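Local coordinates for butyryl-CoA dehydrogenase (PDB 6CXT), which belongs to the acyl-CoA dehydrogenase family of flavoproteins and binds flavin-adenine dinucleotide, at residues D164-Y169 against P191-G196; F184-N189 against C217-D222. All blocks are in the same frame, centred on the assembly; numbering follows the deposited sequence.

Interaction 1: residues D164-Y169 against P191-G196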
loop_
_atom_site.group_PDB
_atom_site.type_symbol
_atom_site.label_atom_id
_atom_site.label_comp_id
_atom_site.label_asym_id
_atom_site.label_seq_id
_atom_site.Cartn_x
_atom_site.Cartn_y
_atom_site.Cartn_z
ATOM N N ASP B 164 16.258 25.142 -30.051
ATOM C CA ASP B 164 16.987 25.469 -31.282
ATOM C C ASP B 164 16.940 24.319 -32.275
ATOM O O ASP B 164 17.095 24.550 -33.473
ATOM C CB ASP B 164 18.417 25.853 -30.963
ATOM C CG ASP B 164 18.471 27.096 -30.143
ATOM O OD1 ASP B 164 17.962 28.132 -30.612
ATOM O OD2 ASP B 164 18.947 27.043 -28.991
ATOM N N TYR B 165 16.686 23.103 -31.788
ATOM C CA TYR B 165 16.497 21.913 -32.593
ATOM C C TYR B 165 15.469 20.995 -31.961
ATOM O O TYR B 165 15.393 20.943 -30.739
ATOM C CB TYR B 165 17.759 21.096 -32.598
ATOM C CG TYR B 165 18.967 21.850 -33.082
ATOM C CD1 TYR B 165 19.196 22.052 -34.478
ATOM C CD2 TYR B 165 19.882 22.335 -32.181
ATOM C CE1 TYR B 165 20.313 22.740 -34.915
ATOM C CE2 TYR B 165 21.008 23.013 -32.611
ATOM C CZ TYR B 165 21.219 23.204 -33.973
ATOM O OH TYR B 165 22.371 23.871 -34.330
ATOM N N TYR B 166 14.686 20.320 -32.787
ATOM C CA TYR B 166 13.777 19.245 -32.363
ATOM C C TYR B 166 14.289 17.928 -32.855
ATOM O O TYR B 166 14.637 17.803 -34.030
ATOM C CB TYR B 166 12.404 19.451 -32.915
ATOM C CG TYR B 166 11.847 20.746 -32.449
ATOM C CD1 TYR B 166 11.281 20.870 -31.151
ATOM C CD2 TYR B 166 11.909 21.886 -33.267
ATOM C CE1 TYR B 166 10.756 22.094 -30.701
ATOM C CE2 TYR B 166 11.404 23.127 -32.811
ATOM C CZ TYR B 166 10.821 23.221 -31.542
ATOM O OH TYR B 166 10.379 24.458 -31.110
ATOM N N VAL B 167 14.390 16.927 -31.968
ATOM C CA VAL B 167 14.600 15.536 -32.474
ATOM C C VAL B 167 13.203 14.981 -32.673
ATOM O O VAL B 167 12.454 14.786 -31.708
ATOM C CB VAL B 167 15.456 14.710 -31.485
ATOM C CG1 VAL B 167 15.654 13.293 -31.974
ATOM C CG2 VAL B 167 16.772 15.399 -31.242
ATOM N N VAL B 168 12.823 14.719 -33.918
ATOM C CA VAL B 168 11.432 14.477 -34.277
ATOM C C VAL B 168 11.393 13.068 -34.839
ATOM O O VAL B 168 12.300 12.694 -35.581
ATOM C CB VAL B 168 10.984 15.475 -35.349
ATOM C CG1 VAL B 168 9.558 15.223 -35.825
ATOM C CG2 VAL B 168 11.128 16.883 -34.806
ATOM N N TYR B 169 10.366 12.303 -34.451
ATOM C CA TYR B 169 10.217 10.915 -34.863
ATOM C C TYR B 169 8.993 10.906 -35.754
ATOM O O TYR B 169 7.935 11.426 -35.379
ATOM C CB TYR B 169 10.094 9.953 -33.597
ATOM C CG TYR B 169 11.388 9.884 -32.831
ATOM C CD1 TYR B 169 11.695 10.820 -31.827
ATOM C CD2 TYR B 169 12.292 8.885 -33.071
ATOM C CE1 TYR B 169 12.905 10.783 -31.166
ATOM C CE2 TYR B 169 13.499 8.823 -32.390
ATOM C CZ TYR B 169 13.789 9.761 -31.433
ATOM O OH TYR B 169 14.987 9.679 -30.780
ATOM N N PRO B 191 11.281 26.854 -41.990
ATOM C CA PRO B 191 9.944 27.320 -42.228
ATOM C C PRO B 191 8.912 26.244 -42.087
ATOM O O PRO B 191 9.067 25.111 -42.574
ATOM C CB PRO B 191 9.995 27.833 -43.694
ATOM C CG PRO B 191 11.397 28.332 -43.801
ATOM C CD PRO B 191 12.168 27.209 -43.122
ATOM N N GLY B 192 7.824 26.604 -41.425
ATOM C CA GLY B 192 6.706 25.674 -41.255
ATOM C C GLY B 192 6.542 25.182 -39.780
ATOM O O GLY B 192 5.517 24.584 -39.446
ATOM N N ILE B 193 7.530 25.446 -38.931
ATOM C CA ILE B 193 7.403 25.208 -37.450
ATOM C C ILE B 193 6.580 26.318 -36.763
ATOM O O ILE B 193 6.839 27.517 -36.949
ATOM C CB ILE B 193 8.768 25.081 -36.759
ATOM C CG1 ILE B 193 9.524 23.896 -37.333
ATOM C CG2 ILE B 193 8.597 24.983 -35.206
ATOM C CD1 ILE B 193 10.963 23.876 -36.866
ATOM N N SER B 194 5.570 25.922 -35.981
ATOM C CA SER B 194 4.900 26.864 -35.064
ATOM C C SER B 194 4.826 26.156 -33.660
ATOM O O SER B 194 4.860 24.907 -33.580
ATOM C CB SER B 194 3.547 27.283 -35.560
ATOM O OG SER B 194 2.831 26.099 -35.787
ATOM N N VAL B 195 4.866 26.973 -32.612
ATOM C CA VAL B 195 4.975 26.456 -31.256
ATOM C C VAL B 195 3.905 27.201 -30.454
ATOM O O VAL B 195 3.818 28.458 -30.515
ATOM C CB VAL B 195 6.379 26.755 -30.698
ATOM C CG1 VAL B 195 6.538 26.217 -29.249
ATOM C CG2 VAL B 195 7.499 26.223 -31.608
ATOM N N GLY B 196 3.098 26.465 -29.666
ATOM C CA GLY B 196 2.104 27.105 -28.791
ATOM C C GLY B 196 2.780 27.653 -27.538
ATOM O O GLY B 196 3.938 27.310 -27.229
#
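In the middle, beta domain of this acyl-CoA dehydrogenase fold two small sheets are laid face against face, and Tyr166 of strand 165-171 bridges from one to Ile193 and Val195 of strand 193-195 in the other. The two backbones stay well apart, with 10.1 Å between Tyr166 CA and Ile193 CA, and the gap is spanned by side chains. Tyr166 CG lies beside the backbone N, anti to the carbonyl carbon (chi1 -60°), and the ring extends from there to strand 193-195, outermost in its sheet within this chain. Ring atom CE2 of Tyr166 lies 4.1 Å from Ile193 CG2, and CD1 of the same isoleucine comes equally near, so both branches of Ile193 meet one corner of the ring. Farther out, Tyr166 OH sits 3.4 Å from Val195 CG2, a van der Waals contact made at a slant to the ring. Ile193 and Val195, two residues apart on an extended strand, thus turn the same way and receive successive parts of one tyrosine. Its hydroxyl is not left to these methyl groups: it is hydrogen-bonded to Gly160 O. Beyond the pair, Val212 of strand 209-220 packs against Tyr166, Phe214 of that strand meets Ile193, and strand 181-187 lies alongside strand 165-171 in the same sheet.

Interaction 2: residues F184-N189 against C217-D222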
loop_
_atom_site.group_PDB
_atom_site.type_symbol
_atom_site.label_atom_id
_atom_site.label_comp_id
_atom_site.label_asym_id
_atom_site.label_seq_id
_atom_site.Cartn_x
_atom_site.Cartn_y
_atom_site.Cartn_z
ATOM N N PHE B 184 14.820 12.511 -37.018
ATOM C CA PHE B 184 15.397 13.682 -37.712
ATOM C C PHE B 184 15.702 14.772 -36.689
ATOM O O PHE B 184 14.953 14.934 -35.720
ATOM C CB PHE B 184 14.324 14.275 -38.646
ATOM C CG PHE B 184 13.903 13.353 -39.753
ATOM C CD1 PHE B 184 14.645 13.286 -40.956
ATOM C CD2 PHE B 184 12.751 12.574 -39.624
ATOM C CE1 PHE B 184 14.231 12.452 -41.986
ATOM C CE2 PHE B 184 12.332 11.722 -40.651
ATOM C CZ PHE B 184 13.075 11.680 -41.850
ATOM N N VAL B 185 16.781 15.498 -36.894
ATOM C CA VAL B 185 17.050 16.727 -36.147
ATOM C C VAL B 185 16.505 17.863 -36.994
ATOM O O VAL B 185 16.929 18.027 -38.150
ATOM C CB VAL B 185 18.552 16.937 -35.943
ATOM C CG1 VAL B 185 18.831 18.292 -35.279
ATOM C CG2 VAL B 185 19.147 15.812 -35.109
ATOM N N VAL B 186 15.544 18.619 -36.466
ATOM C CA VAL B 186 14.842 19.647 -37.227
ATOM C C VAL B 186 15.240 21.005 -36.627
ATOM O O VAL B 186 14.835 21.314 -35.495
ATOM C CB VAL B 186 13.331 19.448 -37.210
ATOM C CG1 VAL B 186 12.601 20.536 -38.009
ATOM C CG2 VAL B 186 12.969 18.062 -37.730
ATOM N N PRO B 187 16.006 21.808 -37.344
ATOM C CA PRO B 187 16.340 23.111 -36.785
ATOM C C PRO B 187 15.101 23.998 -36.601
ATOM O O PRO B 187 14.190 23.949 -37.368
ATOM C CB PRO B 187 17.331 23.695 -37.794
ATOM C CG PRO B 187 17.791 22.548 -38.599
ATOM C CD PRO B 187 16.668 21.566 -38.621
ATOM N N ARG B 188 15.094 24.776 -35.535
ATOM C CA ARG B 188 14.017 25.688 -35.210
ATOM C C ARG B 188 13.696 26.676 -36.349
ATOM O O ARG B 188 12.588 26.942 -36.557
ATOM C CB ARG B 188 14.334 26.449 -33.925
ATOM C CG ARG B 188 13.262 27.376 -33.399
ATOM C CD ARG B 188 11.914 26.749 -33.196
ATOM N NE ARG B 188 10.974 27.611 -32.522
ATOM C CZ ARG B 188 10.970 27.865 -31.232
ATOM N NH1 ARG B 188 11.877 27.344 -30.455
ATOM N NH2 ARG B 188 10.055 28.659 -30.735
ATOM N N ASN B 189 14.694 27.170 -37.062
ATOM C CA ASN B 189 14.481 28.109 -38.159
ATOM C C ASN B 189 13.874 27.519 -39.450
ATOM O O ASN B 189 13.679 28.208 -40.395
ATOM C CB ASN B 189 15.749 28.929 -38.417
ATOM C CG ASN B 189 16.138 29.796 -37.227
ATOM O OD1 ASN B 189 15.409 29.881 -36.288
ATOM N ND2 ASN B 189 17.295 30.403 -37.274
ATOM N N CYS B 217 7.619 20.949 -43.425
ATOM C CA CYS B 217 8.937 21.418 -43.102
ATOM C C CYS B 217 9.860 20.619 -43.980
ATOM O O CYS B 217 9.840 19.375 -43.925
ATOM C CB CYS B 217 9.272 21.131 -41.614
ATOM S SG CYS B 217 8.326 22.240 -40.563
ATOM N N THR B 218 10.701 21.331 -44.739
ATOM C CA THR B 218 11.725 20.708 -45.563
ATOM C C THR B 218 13.050 20.695 -44.929
ATOM O O THR B 218 13.623 21.743 -44.579
ATOM C CB THR B 218 11.746 21.415 -46.960
ATOM O OG1 THR B 218 10.459 21.183 -47.518
ATOM C CG2 THR B 218 12.831 20.827 -47.846
ATOM N N ILE B 219 13.612 19.505 -44.776
ATOM C CA ILE B 219 14.971 19.469 -44.250
ATOM C C ILE B 219 15.884 18.568 -45.107
ATOM O O ILE B 219 15.421 17.571 -45.685
ATOM C CB ILE B 219 15.018 18.942 -42.777
ATOM C CG1 ILE B 219 14.380 17.557 -42.721
ATOM C CG2 ILE B 219 14.244 19.874 -41.806
ATOM C CD1 ILE B 219 14.606 16.882 -41.390
ATOM N N HIS B 220 17.164 18.895 -45.104
ATOM C CA HIS B 220 18.130 18.120 -45.848
ATOM C C HIS B 220 18.284 16.756 -45.195
ATOM O O HIS B 220 18.225 16.638 -43.973
ATOM C CB HIS B 220 19.473 18.822 -45.898
ATOM C CG HIS B 220 20.405 18.210 -46.887
ATOM N ND1 HIS B 220 21.429 17.366 -46.523
ATOM C CD2 HIS B 220 20.430 18.269 -48.242
ATOM C CE1 HIS B 220 22.061 16.948 -47.607
ATOM N NE2 HIS B 220 21.475 17.482 -48.662
ATOM N N LYS B 221 18.488 15.734 -46.015
ATOM C CA LYS B 221 18.654 14.366 -45.525
ATOM C C LYS B 221 19.811 14.188 -44.547
ATOM O O LYS B 221 19.752 13.268 -43.743
ATOM C CB LYS B 221 18.794 13.373 -46.688
ATOM C CG LYS B 221 20.131 13.495 -47.405
ATOM C CD LYS B 221 20.245 12.464 -48.511
ATOM C CE LYS B 221 21.554 12.659 -49.259
ATOM N NZ LYS B 221 21.602 11.697 -50.387
ATOM N N ASP B 222 20.838 15.042 -44.572
ATOM C CA ASP B 222 21.919 14.926 -43.598
ATOM C C ASP B 222 21.440 15.197 -42.152
ATOM O O ASP B 222 22.193 14.998 -41.219
ATOM C CB ASP B 222 23.063 15.899 -43.898
ATOM C CG ASP B 222 23.797 15.584 -45.228
ATOM O OD1 ASP B 222 23.532 14.532 -45.889
ATOM O OD2 ASP B 222 24.646 16.422 -45.613
#
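Phe184 opens the contact by meeting Ile219, where the two sheets of the middle domain pack steeply crossed on each other. Strands 184-187 and 217-220 cross at 116°, their axes 8.2 Å apart at the closest point, so they meet mainly through side chains. With CG beside its backbone N (chi1 -64°), Phe184 brings CD1 to 3.6 Å from Ile219 CD1, and the same methyl also lies close to Phe184 CB; the methyl approaches the ring obliquely, while Tyr148 makes an edge-to-face contact with that ring. At Val185 the backbone takes part: its carbonyl O is 4.1 Å from Ile219 CD1 and is buried here without a polar partner in the model. Val186 then uses both branches, CG2 facing Ile219 CD1 and CG1 facing Ile219 CG2 at 4.2 Å, the two side chains lying nearly at right angles. Leu150 of strand 147-158 packs against both Val186 and Ile219. The isoleucine holds CG1 between its backbone N and carbonyl carbon and is extended beyond it (chi2 170°), which points CD1 to Phe184 and Val186, while CG2 is shared by Val186 and Pro187. Pro187 completes the row, its ring atom CD resting 4.3 Å from Ile219 CG2.

Interactions 1 and 2 are two places on one interface between the sheets of the middle domain, their centres 9 Å apart. Strands 165-171 and 181-187 are neighbours in one sheet, strands 193-195 and 209-220 in the other, and each contact pairs a strand of one sheet with a strand of the other. Probable backbone hydrogen bonds join them directly: Tyr166 O to Val186 N at 2.7 Å and Val168 N to Phe184 O at 2.8 Å. Ile193 CD1 also packs 3.3 Å from Pro187 O. Interaction 1 lies nearer the cofactor, the Tyr166 side chain being about 8 Å from a bound FAD and about 11 Å from FK4, whereas that of Val186 is about 13 Å from FAD.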